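Local structure of fatty acid synthase 1, isoform A (Drosophila melanogaster, 6FN6) at residues A[690-695]-A[861-866]; A[766-771]-A[794-799]; A[805-810]-A[832-837]. The protein probably carries out de novo synthesis of long-chain saturated fatty acids from acetyl-CoA and malonyl-CoA with NADPH, this chain being its dehydratase, enoylreductase and ketoreductase region. All coordinates share one frame; numbering follows the deposited sequence.

Contact 1 (A[690-695]-A[861-866])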
ATOM      1  N   CYS A 690      -1.319 -30.374  -3.183  1.00 48.90           N
ATOM      2  CA  CYS A 690      -1.606 -28.944  -3.194  1.00 48.65           C
ATOM      3  C   CYS A 690      -0.736 -28.140  -2.238  1.00 48.98           C
ATOM      4  O   CYS A 690      -0.080 -27.184  -2.650  1.00 51.94           O
ATOM      5  CB  CYS A 690      -3.077 -28.699  -2.867  1.00 52.55           C
ATOM      6  SG  CYS A 690      -4.169 -28.993  -4.265  1.00 54.17           S
ATOM      7  N   VAL A 691      -0.752 -28.506  -0.959  1.00 46.57           N
ATOM      8  CA  VAL A 691      -0.056 -27.718   0.052  1.00 43.95           C
ATOM      9  C   VAL A 691       1.441 -27.655  -0.239  1.00 43.98           C
ATOM     10  O   VAL A 691       2.072 -26.627  -0.010  1.00 44.33           O
ATOM     11  CB  VAL A 691      -0.308 -28.271   1.475  1.00 46.10           C
ATOM     12  CG1 VAL A 691      -1.769 -28.100   1.859  1.00 46.21           C
ATOM     13  CG2 VAL A 691       0.120 -29.733   1.583  1.00 45.34           C
ATOM     14  N   TYR A 692       2.007 -28.739  -0.760  1.00 48.06           N
ATOM     15  CA  TYR A 692       3.441 -28.779  -1.015  1.00 48.63           C
ATOM     16  C   TYR A 692       3.805 -28.122  -2.339  1.00 51.74           C
ATOM     17  O   TYR A 692       4.849 -27.480  -2.448  1.00 56.52           O
ATOM     18  CB  TYR A 692       3.955 -30.217  -0.981  1.00 49.27           C
ATOM     19  CG  TYR A 692       4.245 -30.697   0.420  1.00 50.12           C
ATOM     20  CD1 TYR A 692       5.401 -30.304   1.078  1.00 50.87           C
ATOM     21  CD2 TYR A 692       3.366 -31.536   1.088  1.00 50.40           C
ATOM     22  CE1 TYR A 692       5.674 -30.731   2.362  1.00 51.93           C
ATOM     23  CE2 TYR A 692       3.629 -31.971   2.373  1.00 51.59           C
ATOM     24  CZ  TYR A 692       4.785 -31.568   3.004  1.00 52.39           C
ATOM     25  OH  TYR A 692       5.053 -32.002   4.284  1.00 53.85           O
ATOM     26  N   SER A 693       2.956 -28.280  -3.348  1.00 42.36           N
ATOM     27  CA  SER A 693       3.145 -27.551  -4.596  1.00 46.91           C
ATOM     28  C   SER A 693       3.108 -26.055  -4.313  1.00 46.38           C
ATOM     29  O   SER A 693       3.848 -25.277  -4.916  1.00 46.28           O
ATOM     30  CB  SER A 693       2.077 -27.931  -5.620  1.00 44.58           C
ATOM     31  OG  SER A 693       2.190 -29.296  -5.980  1.00 44.40           O
ATOM     32  N   THR A 694       2.242 -25.662  -3.385  1.00 46.47           N
ATOM     33  CA  THR A 694       2.126 -24.270  -2.979  1.00 48.14           C
ATOM     34  C   THR A 694       3.394 -23.818  -2.261  1.00 47.59           C
ATOM     35  O   THR A 694       3.957 -22.767  -2.573  1.00 46.62           O
ATOM     36  CB  THR A 694       0.914 -24.061  -2.051  1.00 48.59           C
ATOM     37  OG1 THR A 694      -0.274 -24.518  -2.705  1.00 50.40           O
ATOM     38  CG2 THR A 694       0.754 -22.589  -1.686  1.00 51.05           C
ATOM     39  N   VAL A 695       3.833 -24.620  -1.298  1.00 60.72           N
ATOM     40  CA  VAL A 695       4.982 -24.276  -0.473  1.00 61.05           C
ATOM     41  C   VAL A 695       6.220 -24.102  -1.339  1.00 58.89           C
ATOM     42  O   VAL A 695       6.999 -23.168  -1.147  1.00 61.39           O
ATOM     43  CB  VAL A 695       5.209 -25.343   0.621  1.00 49.74           C
ATOM     44  CG1 VAL A 695       6.634 -25.287   1.159  1.00 50.52           C
ATOM     45  CG2 VAL A 695       4.224 -25.159   1.754  1.00 49.95           C
ATOM     46  N   GLY A 861      12.741 -36.418   2.486  1.00 69.14           N
ATOM     47  CA  GLY A 861      12.050 -36.490   3.761  1.00 68.89           C
ATOM     48  C   GLY A 861      11.424 -35.173   4.179  1.00 68.12           C
ATOM     49  O   GLY A 861      10.792 -35.085   5.231  1.00 69.38           O
ATOM     50  N   ALA A 862      11.603 -34.143   3.359  1.00 79.35           N
ATOM     51  CA  ALA A 862      11.031 -32.834   3.650  1.00 76.37           C
ATOM     52  C   ALA A 862       9.515 -32.862   3.478  1.00 73.37           C
ATOM     53  O   ALA A 862       8.789 -32.166   4.189  1.00 72.17           O
ATOM     54  CB  ALA A 862      11.646 -31.775   2.751  1.00 75.12           C
ATOM     55  N   VAL A 863       9.046 -33.664   2.525  1.00 73.22           N
ATOM     56  CA  VAL A 863       7.617 -33.795   2.268  1.00 69.90           C
ATOM     57  C   VAL A 863       7.045 -34.937   3.099  1.00 68.56           C
ATOM     58  O   VAL A 863       7.334 -36.107   2.846  1.00 69.67           O
ATOM     59  CB  VAL A 863       7.341 -34.013   0.766  1.00 71.21           C
ATOM     60  CG1 VAL A 863       5.846 -34.144   0.500  1.00 70.90           C
ATOM     61  CG2 VAL A 863       7.935 -32.879  -0.054  1.00 71.34           C
ATOM     62  N   VAL A 864       6.236 -34.587   4.093  1.00 68.78           N
ATOM     63  CA  VAL A 864       5.582 -35.568   4.950  1.00 67.98           C
ATOM     64  C   VAL A 864       4.068 -35.449   4.789  1.00 65.34           C
ATOM     65  O   VAL A 864       3.539 -34.339   4.712  1.00 61.73           O
ATOM     66  CB  VAL A 864       6.000 -35.380   6.424  1.00 67.82           C
ATOM     67  CG1 VAL A 864       5.297 -36.389   7.331  1.00 68.62           C
ATOM     68  CG2 VAL A 864       7.503 -35.505   6.564  1.00 70.03           C
ATOM     69  N   PRO A 865       3.358 -36.588   4.733  1.00 59.07           N
ATOM     70  CA  PRO A 865       1.901 -36.454   4.675  1.00 57.40           C
ATOM     71  C   PRO A 865       1.349 -35.836   5.956  1.00 57.08           C
ATOM     72  O   PRO A 865       1.942 -35.992   7.021  1.00 58.96           O
ATOM     73  CB  PRO A 865       1.420 -37.898   4.494  1.00 58.59           C
ATOM     74  CG  PRO A 865       2.515 -38.735   5.044  1.00 62.17           C
ATOM     75  CD  PRO A 865       3.780 -38.000   4.724  1.00 62.11           C
ATOM     76  N   LEU A 866       0.223 -35.142   5.844  1.00 55.16           N
ATOM     77  CA  LEU A 866      -0.362 -34.442   6.979  1.00 54.78           C
ATOM     78  C   LEU A 866      -1.305 -35.340   7.767  1.00 55.73           C
ATOM     79  O   LEU A 866      -1.743 -36.376   7.265  1.00 56.14           O
ATOM     80  CB  LEU A 866      -1.123 -33.206   6.500  1.00 53.30           C
ATOM     81  CG  LEU A 866      -0.313 -31.956   6.160  1.00 52.92           C
ATOM     82  CD1 LEU A 866       0.683 -32.217   5.043  1.00 51.77           C
ATOM     83  CD2 LEU A 866      -1.262 -30.836   5.772  1.00 53.47           C
TER
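Tyr692 meets Val864 through a hydrogen bond: the phenol OH donates to Val864 O at 2.8 Å. The hydroxyl lies in the carbonyl plane, on a lone pair, with a C=O...OH angle of 122°, and the acceptor sits at the edge of the ring, near its plane. The bond ties the end of the side chain to the loop backbone.

The ring is engaged a second time by CH-pi contact. Val863 CG1 lies 3.5 Å from the Tyr692 ring centroid and only 7° off the ring normal, so this methyl sits almost exactly over the middle of one face. The other branch follows the rim, with Val863 CG2 3.8 Å from Tyr692 CD1. Tyr692 reaches this place because its CG stands opposite the carbonyl carbon (chi1 -83°), which throws the ring outward from the helix to the loop.

Apolar contacts complete the arrangement. Leu866 CD1 approaches Tyr692 CE2 obliquely at 4.0 Å and also comes within 4.3 Å of Val691 CG2, joining two consecutive helical residues to the end of the loop. A leucine at Tyr692 would probably leave Val864 O without this donor and strip Val863 CG1 of its aromatic face.

Helix 719-731 adds Ala723 and Val727 against Tyr692, and its Ser726 OG bonds to Ala862 O; Leu866 N is held by Thr687 OG1. Tyr692 therefore stands where helix 689-702, helix 719-731 and the loop after helix 844-860 converge. That loop leads from the Rossmann-type part back to strand 868-872, a return connection characteristic of the medium-chain dehydrogenase/reductase fold of the enoylreductase.

Contact 2 (A[766-771]-A[794-799])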
ATOM      1  N   THR A 766      -2.041  -9.326  16.865  1.00 47.28           N
ATOM      2  CA  THR A 766      -0.828  -8.789  16.253  1.00 46.84           C
ATOM      3  C   THR A 766       0.408  -8.953  17.140  1.00 48.16           C
ATOM      4  O   THR A 766       1.482  -8.449  16.808  1.00 48.06           O
ATOM      5  CB  THR A 766      -0.993  -7.294  15.920  1.00 46.26           C
ATOM      6  OG1 THR A 766      -1.415  -6.582  17.092  1.00 47.34           O
ATOM      7  CG2 THR A 766      -2.005  -7.102  14.816  1.00 44.91           C
ATOM      8  N   SER A 767       0.253  -9.641  18.269  1.00 56.36           N
ATOM      9  CA  SER A 767       1.333  -9.768  19.248  1.00 57.33           C
ATOM     10  C   SER A 767       2.608 -10.337  18.634  1.00 56.53           C
ATOM     11  O   SER A 767       3.709 -10.033  19.095  1.00 59.39           O
ATOM     12  CB  SER A 767       0.892 -10.648  20.419  1.00 56.89           C
ATOM     13  OG  SER A 767       0.840 -12.013  20.042  1.00 55.97           O
ATOM     14  N   PHE A 768       2.464 -11.146  17.589  1.00 52.27           N
ATOM     15  CA  PHE A 768       3.612 -11.817  16.989  1.00 52.99           C
ATOM     16  C   PHE A 768       4.632 -10.823  16.438  1.00 55.76           C
ATOM     17  O   PHE A 768       5.808 -11.153  16.283  1.00 56.90           O
ATOM     18  CB  PHE A 768       3.159 -12.774  15.882  1.00 51.61           C
ATOM     19  CG  PHE A 768       2.518 -12.090  14.708  1.00 51.31           C
ATOM     20  CD1 PHE A 768       3.290 -11.544  13.696  1.00 49.89           C
ATOM     21  CD2 PHE A 768       1.139 -12.008  14.610  1.00 50.03           C
ATOM     22  CE1 PHE A 768       2.699 -10.918  12.615  1.00 47.80           C
ATOM     23  CE2 PHE A 768       0.542 -11.386  13.531  1.00 48.40           C
ATOM     24  CZ  PHE A 768       1.321 -10.842  12.532  1.00 47.34           C
ATOM     25  N   GLU A 769       4.185  -9.606  16.144  1.00 59.32           N
ATOM     26  CA  GLU A 769       5.086  -8.568  15.660  1.00 57.87           C
ATOM     27  C   GLU A 769       6.163  -8.264  16.699  1.00 58.46           C
ATOM     28  O   GLU A 769       7.354  -8.249  16.385  1.00 56.20           O
ATOM     29  CB  GLU A 769       4.305  -7.297  15.315  1.00 57.58           C
ATOM     30  CG  GLU A 769       5.161  -6.174  14.752  1.00 57.18           C
ATOM     31  CD  GLU A 769       4.368  -4.905  14.515  1.00 57.04           C
ATOM     32  OE1 GLU A 769       3.127  -4.995  14.388  1.00 57.35           O
ATOM     33  OE2 GLU A 769       4.981  -3.819  14.465  1.00 57.12           O
ATOM     34  N   GLN A 770       5.740  -8.025  17.937  1.00 50.89           N
ATOM     35  CA  GLN A 770       6.672  -7.727  19.016  1.00 52.39           C
ATOM     36  C   GLN A 770       7.593  -8.917  19.243  1.00 55.65           C
ATOM     37  O   GLN A 770       8.795  -8.752  19.434  1.00 61.39           O
ATOM     38  CB  GLN A 770       5.928  -7.382  20.309  1.00 53.36           C
ATOM     39  CG  GLN A 770       5.262  -6.012  20.310  1.00 52.79           C
ATOM     40  CD  GLN A 770       4.082  -5.938  19.364  1.00 51.28           C
ATOM     41  OE1 GLN A 770       3.222  -6.819  19.355  1.00 51.11           O
ATOM     42  NE2 GLN A 770       4.035  -4.883  18.560  1.00 50.28           N
ATOM     43  N   LEU A 771       7.020 -10.116  19.210  1.00 53.52           N
ATOM     44  CA  LEU A 771       7.776 -11.339  19.454  1.00 54.70           C
ATOM     45  C   LEU A 771       8.915 -11.500  18.457  1.00 54.42           C
ATOM     46  O   LEU A 771      10.053 -11.775  18.839  1.00 55.71           O
ATOM     47  CB  LEU A 771       6.848 -12.553  19.384  1.00 54.62           C
ATOM     48  CG  LEU A 771       7.463 -13.938  19.623  1.00 55.94           C
ATOM     49  CD1 LEU A 771       6.430 -14.870  20.237  1.00 56.53           C
ATOM     50  CD2 LEU A 771       8.020 -14.553  18.341  1.00 55.22           C
ATOM     51  N   GLN A 794      -0.363  -5.914   7.776  1.00 39.70           N
ATOM     52  CA  GLN A 794       0.503  -4.756   7.950  1.00 47.59           C
ATOM     53  C   GLN A 794       1.503  -5.008   9.077  1.00 46.25           C
ATOM     54  O   GLN A 794       2.636  -4.522   9.037  1.00 43.94           O
ATOM     55  CB  GLN A 794      -0.321  -3.495   8.228  1.00 60.29           C
ATOM     56  CG  GLN A 794      -0.817  -2.786   6.970  1.00 69.65           C
ATOM     57  CD  GLN A 794       0.311  -2.128   6.179  1.00 75.40           C
ATOM     58  OE1 GLN A 794       1.488  -2.302   6.492  1.00 76.60           O
ATOM     59  NE2 GLN A 794      -0.050  -1.366   5.152  1.00 76.61           N
ATOM     60  N   ALA A 795       1.078  -5.767  10.081  1.00 66.34           N
ATOM     61  CA  ALA A 795       1.959  -6.132  11.183  1.00 67.63           C
ATOM     62  C   ALA A 795       3.027  -7.098  10.687  1.00 66.28           C
ATOM     63  O   ALA A 795       4.172  -7.059  11.139  1.00 67.19           O
ATOM     64  CB  ALA A 795       1.165  -6.751  12.321  1.00 67.86           C
ATOM     65  N   SER A 796       2.645  -7.958   9.747  1.00 54.70           N
ATOM     66  CA  SER A 796       3.571  -8.920   9.162  1.00 51.43           C
ATOM     67  C   SER A 796       4.584  -8.203   8.278  1.00 50.71           C
ATOM     68  O   SER A 796       5.731  -8.631   8.154  1.00 49.88           O
ATOM     69  CB  SER A 796       2.816  -9.974   8.347  1.00 51.33           C
ATOM     70  OG  SER A 796       1.861 -10.658   9.141  1.00 52.03           O
ATOM     71  N   ILE A 797       4.146  -7.113   7.657  1.00 52.86           N
ATOM     72  CA  ILE A 797       5.025  -6.283   6.843  1.00 51.55           C
ATOM     73  C   ILE A 797       6.130  -5.707   7.718  1.00 54.23           C
ATOM     74  O   ILE A 797       7.301  -5.703   7.338  1.00 54.86           O
ATOM     75  CB  ILE A 797       4.223  -5.169   6.134  1.00 49.79           C
ATOM     76  CG1 ILE A 797       3.355  -5.759   5.021  1.00 47.95           C
ATOM     77  CG2 ILE A 797       5.149  -4.080   5.592  1.00 50.59           C
ATOM     78  CD1 ILE A 797       4.126  -6.252   3.810  1.00 47.23           C
ATOM     79  N   ARG A 798       5.752  -5.227   8.898  1.00 54.17           N
ATOM     80  CA  ARG A 798       6.703  -4.631   9.826  1.00 56.83           C
ATOM     81  C   ARG A 798       7.730  -5.655  10.313  1.00 54.07           C
ATOM     82  O   ARG A 798       8.767  -5.284  10.860  1.00 54.58           O
ATOM     83  CB  ARG A 798       5.972  -4.011  11.019  1.00 62.22           C
ATOM     84  CG  ARG A 798       5.020  -2.881  10.647  1.00 65.31           C
ATOM     85  CD  ARG A 798       4.309  -2.322  11.869  1.00 69.43           C
ATOM     86  NE  ARG A 798       2.976  -1.806  11.550  1.00 71.78           N
ATOM     87  CZ  ARG A 798       1.830  -2.323  11.991  1.00 73.42           C
ATOM     88  NH1 ARG A 798       1.815  -3.383  12.792  1.00 74.15           N
ATOM     89  NH2 ARG A 798       0.682  -1.766  11.633  1.00 73.01           N
ATOM     90  N   CYS A 799       7.435  -6.940  10.129  1.00 48.69           N
ATOM     91  CA  CYS A 799       8.367  -7.998  10.515  1.00 47.63           C
ATOM     92  C   CYS A 799       9.440  -8.240   9.455  1.00 46.47           C
ATOM     93  O   CYS A 799      10.416  -8.950   9.700  1.00 47.56           O
ATOM     94  CB  CYS A 799       7.617  -9.307  10.777  1.00 48.72           C
ATOM     95  SG  CYS A 799       6.638  -9.318  12.289  1.00 49.64           S
TER
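The Phe768 ring meets Cys799 at its edge: SG lies 5.3 Å from the ring centroid and 76° off the normal, a Cys sulfur-aromatic contact near the ring plane. Thr766 O lies over one face, offset toward the rim, and His714 makes an edge-to-face ring pair. Ala795 CB and Ser796 OG approach obliquely, OG at 3.4 Å from Phe768 CZ; that hydroxyl is hydrogen-bonded to Lys792 O and His714 NE2.

The Arg798 guanidinium has its own helix backbone, Gln794 O and Ala795 N, on one face and the Glu769 carboxylate at its edge. NH1 donates to Glu769 OE1 at 2.6 Å in a salt bridge whose hydrogen bond is bent, NH1 coming from the syn side but tilted out of the carboxylate plane. The carboxylate and guanidinium planes are turned 32° apart. Glu769, its CG opposite the backbone N (chi1 -178°) and its chain extended beyond, reaches across Ala795, whose CB also lies 4.0 Å from Thr766 CG2. A long, weak ion pair links Arg798 NH2 to Glu197 of the second subunit.

Small Ala795 thus fits between Thr766, Phe768 and Glu769 where two helices flanking the parallel sheet of the enoylreductase's Rossmann-type nucleotide-binding domain lie together.

Contact 3 (A[805-810]-A[832-837])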
ATOM      1  N   ARG A 805      11.473 -10.694   1.542  1.00 48.36           N
ATOM      2  CA  ARG A 805      10.614 -11.090   0.431  1.00 46.58           C
ATOM      3  C   ARG A 805       9.258 -11.586   0.944  1.00 44.64           C
ATOM      4  O   ARG A 805       9.150 -12.678   1.500  1.00 44.23           O
ATOM      5  CB  ARG A 805      11.305 -12.163  -0.415  1.00 48.53           C
ATOM      6  CG  ARG A 805      12.594 -11.673  -1.060  1.00 52.41           C
ATOM      7  CD  ARG A 805      13.373 -12.785  -1.746  1.00 58.05           C
ATOM      8  NE  ARG A 805      13.819 -13.830  -0.827  1.00 60.88           N
ATOM      9  CZ  ARG A 805      14.788 -13.679   0.070  1.00 61.99           C
ATOM     10  NH1 ARG A 805      15.412 -12.516   0.191  1.00 64.14           N
ATOM     11  NH2 ARG A 805      15.129 -14.690   0.857  1.00 62.68           N
ATOM     12  N   PHE A 806       8.228 -10.769   0.745  1.00 46.14           N
ATOM     13  CA  PHE A 806       6.896 -11.071   1.253  1.00 44.10           C
ATOM     14  C   PHE A 806       6.145 -11.981   0.288  1.00 43.74           C
ATOM     15  O   PHE A 806       6.064 -11.706  -0.908  1.00 43.68           O
ATOM     16  CB  PHE A 806       6.113  -9.778   1.479  1.00 43.52           C
ATOM     17  CG  PHE A 806       4.981  -9.914   2.455  1.00 43.73           C
ATOM     18  CD1 PHE A 806       3.722 -10.308   2.034  1.00 43.40           C
ATOM     19  CD2 PHE A 806       5.175  -9.636   3.797  1.00 45.88           C
ATOM     20  CE1 PHE A 806       2.680 -10.425   2.934  1.00 42.80           C
ATOM     21  CE2 PHE A 806       4.137  -9.751   4.702  1.00 46.03           C
ATOM     22  CZ  PHE A 806       2.888 -10.146   4.270  1.00 44.65           C
ATOM     23  N   LEU A 807       5.587 -13.058   0.826  1.00 50.42           N
ATOM     24  CA  LEU A 807       4.915 -14.066   0.016  1.00 50.64           C
ATOM     25  C   LEU A 807       3.454 -14.186   0.424  1.00 48.58           C
ATOM     26  O   LEU A 807       3.131 -14.850   1.410  1.00 49.63           O
ATOM     27  CB  LEU A 807       5.620 -15.414   0.162  1.00 48.95           C
ATOM     28  CG  LEU A 807       7.138 -15.373  -0.024  1.00 48.88           C
ATOM     29  CD1 LEU A 807       7.763 -16.706   0.350  1.00 49.40           C
ATOM     30  CD2 LEU A 807       7.489 -14.997  -1.453  1.00 47.92           C
ATOM     31  N   GLU A 808       2.572 -13.537  -0.330  1.00 38.56           N
ATOM     32  CA  GLU A 808       1.154 -13.528   0.008  1.00 38.47           C
ATOM     33  C   GLU A 808       0.436 -14.705  -0.646  1.00 37.96           C
ATOM     34  O   GLU A 808       0.509 -14.892  -1.860  1.00 38.77           O
ATOM     35  CB  GLU A 808       0.505 -12.210  -0.422  1.00 43.37           C
ATOM     36  CG  GLU A 808      -0.946 -12.063   0.009  1.00 50.60           C
ATOM     37  CD  GLU A 808      -1.122 -12.152   1.513  1.00 56.97           C
ATOM     38  OE1 GLU A 808      -0.329 -11.523   2.244  1.00 60.42           O
ATOM     39  OE2 GLU A 808      -2.049 -12.854   1.967  1.00 58.20           O
ATOM     40  N   ILE A 809      -0.250 -15.496   0.171  1.00 46.74           N
ATOM     41  CA  ILE A 809      -1.046 -16.609  -0.334  1.00 47.05           C
ATOM     42  C   ILE A 809      -2.499 -16.478   0.124  1.00 46.76           C
ATOM     43  O   ILE A 809      -3.305 -17.382  -0.085  1.00 45.45           O
ATOM     44  CB  ILE A 809      -0.446 -17.960   0.095  1.00 47.57           C
ATOM     45  CG1 ILE A 809      -0.319 -18.037   1.619  1.00 49.09           C
ATOM     46  CG2 ILE A 809       0.909 -18.160  -0.567  1.00 46.21           C
ATOM     47  CD1 ILE A 809       0.030 -19.416   2.133  1.00 48.61           C
ATOM     48  N   GLY A 810      -2.818 -15.349   0.753  1.00 49.90           N
ATOM     49  CA  GLY A 810      -4.185 -15.021   1.118  1.00 50.27           C
ATOM     50  C   GLY A 810      -4.870 -14.318  -0.037  1.00 51.90           C
ATOM     51  O   GLY A 810      -4.250 -14.113  -1.080  1.00 52.62           O
ATOM     52  N   HIS A 832       5.288 -10.507  -3.270  1.00 43.92           N
ATOM     53  CA  HIS A 832       4.881 -11.519  -4.242  1.00 48.00           C
ATOM     54  C   HIS A 832       3.440 -11.966  -4.062  1.00 43.70           C
ATOM     55  O   HIS A 832       3.095 -12.591  -3.058  1.00 48.91           O
ATOM     56  CB  HIS A 832       5.793 -12.739  -4.146  1.00 50.25           C
ATOM     57  CG  HIS A 832       7.180 -12.494  -4.646  1.00 53.13           C
ATOM     58  ND1 HIS A 832       7.532 -12.646  -5.969  1.00 53.81           N
ATOM     59  CD2 HIS A 832       8.302 -12.097  -4.000  1.00 54.53           C
ATOM     60  CE1 HIS A 832       8.814 -12.362  -6.116  1.00 55.63           C
ATOM     61  NE2 HIS A 832       9.304 -12.024  -4.936  1.00 56.11           N
ATOM     62  N   GLY A 833       2.604 -11.652  -5.045  1.00 37.48           N
ATOM     63  CA  GLY A 833       1.281 -12.242  -5.128  1.00 36.58           C
ATOM     64  C   GLY A 833       1.412 -13.647  -5.679  1.00 36.89           C
ATOM     65  O   GLY A 833       1.872 -13.836  -6.804  1.00 37.27           O
ATOM     66  N   ILE A 834       1.010 -14.636  -4.888  1.00 44.89           N
ATOM     67  CA  ILE A 834       1.218 -16.032  -5.253  1.00 48.72           C
ATOM     68  C   ILE A 834      -0.110 -16.752  -5.433  1.00 49.92           C
ATOM     69  O   ILE A 834      -0.817 -17.036  -4.466  1.00 49.76           O
ATOM     70  CB  ILE A 834       2.094 -16.740  -4.208  1.00 52.65           C
ATOM     71  CG1 ILE A 834       3.494 -16.125  -4.200  1.00 56.72           C
ATOM     72  CG2 ILE A 834       2.174 -18.241  -4.484  1.00 52.06           C
ATOM     73  CD1 ILE A 834       4.240 -16.336  -2.917  1.00 59.31           C
ATOM     74  N   LEU A 835      -0.441 -17.034  -6.689  1.00 44.94           N
ATOM     75  CA  LEU A 835      -1.640 -17.783  -7.023  1.00 46.91           C
ATOM     76  C   LEU A 835      -1.262 -19.095  -7.692  1.00 42.91           C
ATOM     77  O   LEU A 835      -0.831 -19.110  -8.845  1.00 37.97           O
ATOM     78  CB  LEU A 835      -2.546 -16.974  -7.953  1.00 54.46           C
ATOM     79  CG  LEU A 835      -3.268 -15.744  -7.397  1.00 62.34           C
ATOM     80  CD1 LEU A 835      -2.308 -14.608  -7.045  1.00 67.15           C
ATOM     81  CD2 LEU A 835      -4.313 -15.274  -8.394  1.00 63.28           C
ATOM     82  N   LEU A 836      -1.441 -20.198  -6.975  1.00 60.05           N
ATOM     83  CA  LEU A 836      -1.145 -21.512  -7.527  1.00 63.15           C
ATOM     84  C   LEU A 836      -1.965 -21.772  -8.784  1.00 68.37           C
ATOM     85  O   LEU A 836      -1.486 -22.408  -9.721  1.00 64.93           O
ATOM     86  CB  LEU A 836      -1.414 -22.604  -6.493  1.00 61.27           C
ATOM     87  CG  LEU A 836      -1.214 -24.047  -6.970  1.00 60.86           C
ATOM     88  CD1 LEU A 836       0.146 -24.243  -7.623  1.00 61.07           C
ATOM     89  CD2 LEU A 836      -1.388 -25.013  -5.813  1.00 61.71           C
ATOM     90  N   ASP A 837      -3.197 -21.268  -8.802  1.00 51.19           N
ATOM     91  CA  ASP A 837      -4.075 -21.433  -9.955  1.00 59.62           C
ATOM     92  C   ASP A 837      -3.389 -20.967 -11.235  1.00 58.25           C
ATOM     93  O   ASP A 837      -3.488 -21.616 -12.275  1.00 56.89           O
ATOM     94  CB  ASP A 837      -5.384 -20.662  -9.751  1.00 70.15           C
ATOM     95  CG  ASP A 837      -6.230 -21.232  -8.628  1.00 79.64           C
ATOM     96  OD1 ASP A 837      -6.067 -22.427  -8.303  1.00 84.16           O
ATOM     97  OD2 ASP A 837      -7.068 -20.487  -8.077  1.00 82.35           O
TER
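His832 N donates to Phe806 O at 2.8 Å, the shortest of three backbone bonds between the two segments. Glu808 N then donates to His832 O at 2.9 Å, and Ile834 N to Glu808 O at 3.1 Å. His832 thus uses both its N-H and its C=O on the residues flanking Leu807, the pattern of a parallel ladder. The bridges pair Leu807 with His832 and Glu808 with Gly833.

On the face carrying Leu807 and His832, the two side chains run alongside each other, with Leu807 CD2 3.9 Å from His832 CB. Ile834 crosses Leu807 at an angle, its CD1 reaching Leu807 CB at 3.5 Å, while its CB comes to 4.1 Å from Ile809 CG2. Helix 689-702 packs on Leu807 through Leu699 and on Ile834 through Tyr697 and Ala698, and Arg702 NE bonds to His832 ND1.

Glu808 points to the other face, where helix 791-797 packs on it through Leu793. A bend at chi2 (59°) turns its carboxylate back to the backbone: OE2 accepts from Gly810 N at 2.9 Å, and OE1 from Asn786 ND2. Two donors from different places therefore fix this buried group's rotation.

His832 also pairs, antiparallel, with a strand of the second subunit, and Leu835 N is hydrogen-bonded to Asn828 OD1 of the second subunit. Through this pairing at the outermost strand, 830-833, the Rossmann-type sheet runs on across the dimer interface, as in the enoylreductase dimer of mammalian fatty acid synthase.

From the N terminus, 690-695 on helix 689-702 comes first, but contact 1 does not close until 861-866, after the chain has built the six-stranded parallel sheet. Contacts 2 and 3 both fall within that long excursion and follow one another in series: 766-771 meets 794-799, then 805-810 meets 832-837; none cross. Contact 3 bridges the other two. Leu836 CD2 lies 3.3 Å from Thr694 OG1 of contact 1, and Phe806 CD2 lies 3.5 Å from Ile797 CD1 of contact 2. Contacts 1 and 2 are separate, their centres about 26 Å apart. Together they join flanking helices, sheet edge and return loop, with contacts 2 and 3 also reaching the second subunit.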